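Local coordinates for protein putative phosphatase (Clostridium difficile, PDB 3SD7) that probably acts as a phosphatase of the haloacid dehalogenase-like hydrolase family, although its substrate is not established, at residues Asp42-Ile47 against Gln69-Pro74; Asp77-Tyr82 against Lys91-Lys96. All coordinates share one frame; numbering follows the deposited sequence.

Both contacts belong to the helical region of this haloacid dehalogenase-like protein, and they illustrate how apolar packing changes with place in the fold. Interaction 1 is a surface contact close to the Rossmann-like core, where the start of helix 44-57 meets a loop through aliphatic contacts, one of them to a backbone CA. Interaction 2 lies farther out yet is buried: helices 75-82 and 87-105 meet chiefly through an aromatic ring and an alanine methyl, with a valine beside them. Neither uses a hydrogen bond across its segments. Helix 44-57 joins the two, since it begins in interaction 1 and also touches Phe79 in interaction 2; between them, Phe70 packs against Thr78 and Tyr82.

Interaction 1 of 2, residues Asp42-Ile47 against Gln69-Pro74; sequences DPKEGI and QFIGPP
No flat group takes part where Ile71 meets Lys44 and Ile47: the ring of Phe70 keeps clear of 42-47, with Gln69 CG 3.7 Å above the centre of one face and Tyr82 in an edge-to-face pairing. The place is probably the entry to a helical cap, as in HAD phosphatases with an insertion between the first two core strands; an Asx turn, with Pro43 at the N-cap position, opens helix 44-57. The Ile71 chain lies across that of Lys44 at about a right angle, its CD1 methyl 3.7 Å from Lys44 CG and equally close to the backbone through CA. Against Ile47 it runs more obliquely, and Ile71 CG1 sits 4.0 Å from Ile47 CG2. A second pair joins the other branches, Ile47 CD1 and Ile71 CG2, at 4.1 Å. Lys44 stretches beside Ile71 CD1 until it bends at chi3 (-77°), and its NZ and Asp42 OD2 hydrogen-bond to one oxygen of a glycerol, probably from the crystallisation liquor. Some 8 Å separates the Ile71 side chain from the bound sodium ion. In the Asx turn, Lys44 N donates to Asp42 OD1 at 3.1 Å from above the carboxylate plane, 49° out.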
loop_
_atom_site.group_PDB
_atom_site.type_symbol
_atom_site.label_atom_id
_atom_site.label_comp_id
_atom_site.label_asym_id
_atom_site.label_seq_id
_atom_site.Cartn_x
_atom_site.Cartn_y
_atom_site.Cartn_z
ATOM N N ASP A 42 -7.393 0.720 -3.247
ATOM C CA ASP A 42 -7.428 2.151 -2.921
ATOM C C ASP A 42 -8.179 2.328 -1.581
ATOM O O ASP A 42 -9.372 2.027 -1.496
ATOM C CB ASP A 42 -8.110 2.909 -4.058
ATOM C CG ASP A 42 -8.062 4.417 -3.877
ATOM O OD1 ASP A 42 -7.626 4.870 -2.810
ATOM O OD2 ASP A 42 -8.529 5.151 -4.785
ATOM N N PRO A 43 -7.502 2.856 -0.553
ATOM C CA PRO A 43 -8.108 2.993 0.758
ATOM C C PRO A 43 -8.827 4.316 0.984
ATOM O O PRO A 43 -9.253 4.586 2.101
ATOM C CB PRO A 43 -6.890 2.944 1.672
ATOM C CG PRO A 43 -5.846 3.657 0.896
ATOM C CD PRO A 43 -6.068 3.231 -0.524
ATOM N N LYS A 44 -8.953 5.126 -0.060
ATOM C CA LYS A 44 -9.481 6.485 0.077
ATOM C C LYS A 44 -10.748 6.618 0.925
ATOM O O LYS A 44 -10.815 7.436 1.840
ATOM C CB LYS A 44 -9.683 7.096 -1.307
ATOM C CG LYS A 44 -10.317 8.471 -1.286
ATOM C CD LYS A 44 -10.390 9.079 -2.658
ATOM C CE LYS A 44 -9.015 9.617 -3.093
ATOM N NZ LYS A 44 -9.052 10.271 -4.445
ATOM N N GLU A 45 -11.745 5.802 0.628
ATOM C CA GLU A 45 -13.042 5.914 1.333
ATOM C C GLU A 45 -12.896 5.768 2.854
ATOM O O GLU A 45 -13.314 6.644 3.633
ATOM C CB GLU A 45 -14.022 4.888 0.784
ATOM C CG GLU A 45 -15.451 5.077 1.311
ATOM C CD GLU A 45 -16.391 3.898 1.034
ATOM O OE1 GLU A 45 -16.006 2.943 0.319
ATOM O OE2 GLU A 45 -17.526 3.930 1.566
ATOM N N GLY A 46 -12.312 4.646 3.292
ATOM C CA GLY A 46 -12.169 4.397 4.712
ATOM C C GLY A 46 -11.268 5.358 5.443
ATOM O O GLY A 46 -11.527 5.704 6.598
ATOM N N ILE A 47 -10.173 5.773 4.808
ATOM C CA ILE A 47 -9.283 6.716 5.470
ATOM C C ILE A 47 -9.980 8.069 5.651
ATOM O O ILE A 47 -9.985 8.655 6.755
ATOM C CB ILE A 47 -7.948 6.879 4.716
ATOM C CG1 ILE A 47 -7.176 5.552 4.759
ATOM C CG2 ILE A 47 -7.123 8.034 5.350
ATOM C CD1 ILE A 47 -5.850 5.626 3.994
ATOM N N GLN A 69 -6.324 14.820 0.782
ATOM C CA GLN A 69 -4.932 15.238 0.966
ATOM C C GLN A 69 -4.276 14.681 2.224
ATOM O O GLN A 69 -3.065 14.827 2.411
ATOM C CB GLN A 69 -4.824 16.762 0.974
ATOM C CG GLN A 69 -5.507 17.439 2.117
ATOM C CD GLN A 69 -5.467 18.948 2.012
ATOM O OE1 GLN A 69 -4.594 19.518 1.355
ATOM N NE2 GLN A 69 -6.414 19.607 2.668
ATOM N N PHE A 70 -5.063 14.029 3.082
ATOM C CA PHE A 70 -4.530 13.461 4.318
ATOM C C PHE A 70 -4.263 11.949 4.204
ATOM O O PHE A 70 -3.913 11.289 5.190
ATOM C CB PHE A 70 -5.435 13.798 5.502
ATOM C CG PHE A 70 -5.729 15.279 5.645
ATOM C CD1 PHE A 70 -4.687 16.206 5.693
ATOM C CD2 PHE A 70 -7.031 15.741 5.741
ATOM C CE1 PHE A 70 -4.934 17.559 5.824
ATOM C CE2 PHE A 70 -7.298 17.106 5.875
ATOM C CZ PHE A 70 -6.239 18.016 5.916
ATOM N N ILE A 71 -4.432 11.426 2.997
ATOM C CA ILE A 71 -4.054 10.062 2.675
ATOM C C ILE A 71 -2.556 10.090 2.385
ATOM O O ILE A 71 -2.106 10.662 1.371
ATOM C CB ILE A 71 -4.795 9.528 1.465
ATOM C CG1 ILE A 71 -6.307 9.527 1.706
ATOM C CG2 ILE A 71 -4.355 8.108 1.161
ATOM C CD1 ILE A 71 -7.101 9.305 0.425
ATOM N N GLY A 72 -1.768 9.504 3.275
ATOM C CA GLY A 72 -0.314 9.517 3.105
ATOM C C GLY A 72 0.443 9.961 4.332
ATOM O O GLY A 72 1.204 9.171 4.908
ATOM N N PRO A 73 0.236 11.212 4.771
ATOM C CA PRO A 73 1.007 11.663 5.925
ATOM C C PRO A 73 0.519 11.075 7.255
ATOM O O PRO A 73 -0.644 10.657 7.369
ATOM C CB PRO A 73 0.795 13.177 5.927
ATOM C CG PRO A 73 -0.500 13.385 5.212
ATOM C CD PRO A 73 -0.691 12.248 4.270
ATOM N N PRO A 74 1.400 11.055 8.254
ATOM C CA PRO A 74 0.969 10.553 9.556
ATOM C C PRO A 74 -0.213 11.347 10.094
ATOM O O PRO A 74 -0.285 12.563 9.899
ATOM C CB PRO A 74 2.191 10.799 10.450
ATOM C CG PRO A 74 3.335 10.985 9.523
ATOM C CD PRO A 74 2.781 11.561 8.278
#

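Interaction 2 of 2, residues Asp77-Tyr82 against Lys91-Lys96; sequences DTFKEY and KEAVEK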
loop_
_atom_site.group_PDB
_atom_site.type_symbol
_atom_site.label_atom_id
_atom_site.label_comp_id
_atom_site.label_asym_id
_atom_site.label_seq_id
_atom_site.Cartn_x
_atom_site.Cartn_y
_atom_site.Cartn_z
ATOM N N ASP A 77 0.602 14.684 11.849
ATOM C CA ASP A 77 0.818 15.866 11.000
ATOM C C ASP A 77 -0.524 16.501 10.641
ATOM O O ASP A 77 -0.686 17.718 10.714
ATOM C CB ASP A 77 1.575 15.510 9.713
ATOM C CG ASP A 77 3.051 15.250 9.946
ATOM O OD1 ASP A 77 3.527 15.460 11.090
ATOM O OD2 ASP A 77 3.736 14.860 8.972
ATOM N N THR A 78 -1.488 15.669 10.266
ATOM C CA THR A 78 -2.798 16.169 9.892
ATOM C C THR A 78 -3.465 16.909 11.042
ATOM O O THR A 78 -3.832 18.072 10.897
ATOM C CB THR A 78 -3.701 15.045 9.397
ATOM O OG1 THR A 78 -3.131 14.487 8.208
ATOM C CG2 THR A 78 -5.104 15.572 9.079
ATOM N N PHE A 79 -3.608 16.250 12.189
ATOM C CA PHE A 79 -4.259 16.903 13.324
ATOM C C PHE A 79 -3.439 18.036 13.938
ATOM O O PHE A 79 -3.998 19.059 14.325
ATOM C CB PHE A 79 -4.654 15.877 14.381
ATOM C CG PHE A 79 -5.648 14.876 13.890
ATOM C CD1 PHE A 79 -6.901 15.289 13.442
ATOM C CD2 PHE A 79 -5.355 13.528 13.893
ATOM C CE1 PHE A 79 -7.834 14.368 12.979
ATOM C CE2 PHE A 79 -6.286 12.605 13.437
ATOM C CZ PHE A 79 -7.529 13.031 12.984
ATOM N N LYS A 80 -2.118 17.875 13.983
ATOM C CA LYS A 80 -1.245 18.879 14.606
ATOM C C LYS A 80 -0.891 20.030 13.642
ATOM O O LYS A 80 -1.071 21.196 13.988
ATOM C CB LYS A 80 0.010 18.181 15.174
ATOM C CG LYS A 80 0.861 18.958 16.163
ATOM C CD LYS A 80 1.783 19.967 15.496
ATOM C CE LYS A 80 2.739 20.578 16.509
ATOM N NZ LYS A 80 3.646 21.567 15.865
ATOM N N GLU A 81 -0.425 19.718 12.432
ATOM C CA GLU A 81 -0.032 20.778 11.492
ATOM C C GLU A 81 -1.190 21.440 10.734
ATOM O O GLU A 81 -1.123 22.635 10.434
ATOM C CB GLU A 81 1.019 20.290 10.486
ATOM C CG GLU A 81 2.286 19.705 11.108
ATOM C CD GLU A 81 3.471 19.646 10.120
ATOM O OE1 GLU A 81 4.044 18.555 9.957
ATOM O OE2 GLU A 81 3.827 20.688 9.505
ATOM N N TYR A 82 -2.234 20.684 10.404
ATOM C CA TYR A 82 -3.355 21.247 9.655
ATOM C C TYR A 82 -4.446 21.755 10.582
ATOM O O TYR A 82 -4.881 22.896 10.459
ATOM C CB TYR A 82 -3.946 20.223 8.688
ATOM C CG TYR A 82 -4.893 20.829 7.680
ATOM C CD1 TYR A 82 -4.448 21.177 6.404
ATOM C CD2 TYR A 82 -6.220 21.081 8.004
ATOM C CE1 TYR A 82 -5.305 21.748 5.472
ATOM C CE2 TYR A 82 -7.089 21.660 7.085
ATOM C CZ TYR A 82 -6.624 21.995 5.819
ATOM O OH TYR A 82 -7.485 22.549 4.908
ATOM N N LYS A 91 -4.063 13.122 20.212
ATOM C CA LYS A 91 -4.147 11.680 20.472
ATOM C C LYS A 91 -5.609 11.235 20.529
ATOM O O LYS A 91 -5.944 10.136 20.078
ATOM C CB LYS A 91 -3.407 11.269 21.748
ATOM C CG LYS A 91 -1.874 11.314 21.640
ATOM C CD LYS A 91 -1.226 10.477 22.760
ATOM C CE LYS A 91 0.295 10.617 22.804
ATOM N NZ LYS A 91 0.711 11.975 23.260
ATOM N N GLU A 92 -6.474 12.078 21.090
ATOM C CA GLU A 92 -7.906 11.776 21.131
ATOM C C GLU A 92 -8.445 11.658 19.699
ATOM O O GLU A 92 -9.282 10.801 19.414
ATOM C CB GLU A 92 -8.678 12.840 21.921
ATOM C CG GLU A 92 -8.360 12.849 23.436
ATOM C CD GLU A 92 -9.127 13.921 24.218
ATOM O OE1 GLU A 92 -9.915 14.673 23.607
ATOM O OE2 GLU A 92 -8.939 14.008 25.456
ATOM N N ALA A 93 -7.953 12.522 18.808
ATOM C CA ALA A 93 -8.350 12.506 17.399
ATOM C C ALA A 93 -7.910 11.210 16.710
ATOM O O ALA A 93 -8.649 10.641 15.906
ATOM C CB ALA A 93 -7.774 13.709 16.673
ATOM N N VAL A 94 -6.702 10.753 17.033
ATOM C CA VAL A 94 -6.185 9.508 16.483
ATOM C C VAL A 94 -7.000 8.326 17.011
ATOM O O VAL A 94 -7.304 7.402 16.277
ATOM C CB VAL A 94 -4.690 9.306 16.832
ATOM C CG1 VAL A 94 -4.255 7.882 16.492
ATOM C CG2 VAL A 94 -3.823 10.356 16.105
ATOM N N GLU A 95 -7.374 8.371 18.291
ATOM C CA GLU A 95 -8.160 7.288 18.867
ATOM C C GLU A 95 -9.515 7.176 18.168
ATOM O O GLU A 95 -9.975 6.063 17.877
ATOM C CB GLU A 95 -8.341 7.480 20.388
ATOM C CG GLU A 95 -8.897 6.246 21.145
ATOM C CD GLU A 95 -10.419 6.043 21.029
ATOM O OE1 GLU A 95 -11.131 6.967 20.572
ATOM O OE2 GLU A 95 -10.907 4.957 21.428
ATOM N N LYS A 96 -10.152 8.317 17.900
ATOM C CA LYS A 96 -11.460 8.318 17.234
ATOM C C LYS A 96 -11.337 7.793 15.805
ATOM O O LYS A 96 -12.200 7.042 15.333
ATOM C CB LYS A 96 -12.092 9.704 17.261
ATOM C CG LYS A 96 -12.432 10.185 18.668
ATOM C CD LYS A 96 -13.501 9.326 19.296
ATOM C CE LYS A 96 -13.713 9.679 20.755
ATOM N NZ LYS A 96 -14.752 8.820 21.365
#
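Two consecutive helices, 75-82 and 87-105, come nearest at Phe79 and Ala93, whose CA atoms are 7.3 Å apart, a spacing that leaves room for one ring and one methyl. Both residues send their CB atoms toward the facing helix. Ala93 CB stands over the Phe79 ring in a CH-pi contact, 3.5 Å from the ring centroid and only 2° off the normal. Because the methyl is so well centred, all six ring carbons are almost equally distant from Ala93 CB, from 3.7 Å at Phe79 CG to 3.8 Å at Phe79 CZ. The ring gets there with CG anti to the carbonyl carbon of its own residue (chi1 -62°), which carries it across to the neighbouring helix.

This is a helix-helix contact within the helical cap expected of this branch of the HAD family, its centre about 21 Å from the centre of the chain. The connection between the helices is short, and a backbone hydrogen bond between Phe79 and Phe85 ties it to helix 75-82. A third helix, 44-57, also packs here: Ser54 and Leu55 touch Phe79, while Ser54 OG hydrogen-bonds to Ala93 O and so gives that carbonyl a side-chain partner. Phe58 adds an apolar neighbour to Ala93.

Val94 extends the packing beyond the methyl. Its CG1 branch is anti to the backbone N (chi1 169°), which leaves CG2 as the branch that approaches the ring, 4.2 Å from Phe79 CD2. The Val94 backbone comes near as well, its N 4.1 Å from Phe79 CE2 and oblique to the ring. At the far end of the phenyl group, Phe79 CZ passes 3.9 Å from Ala93 O.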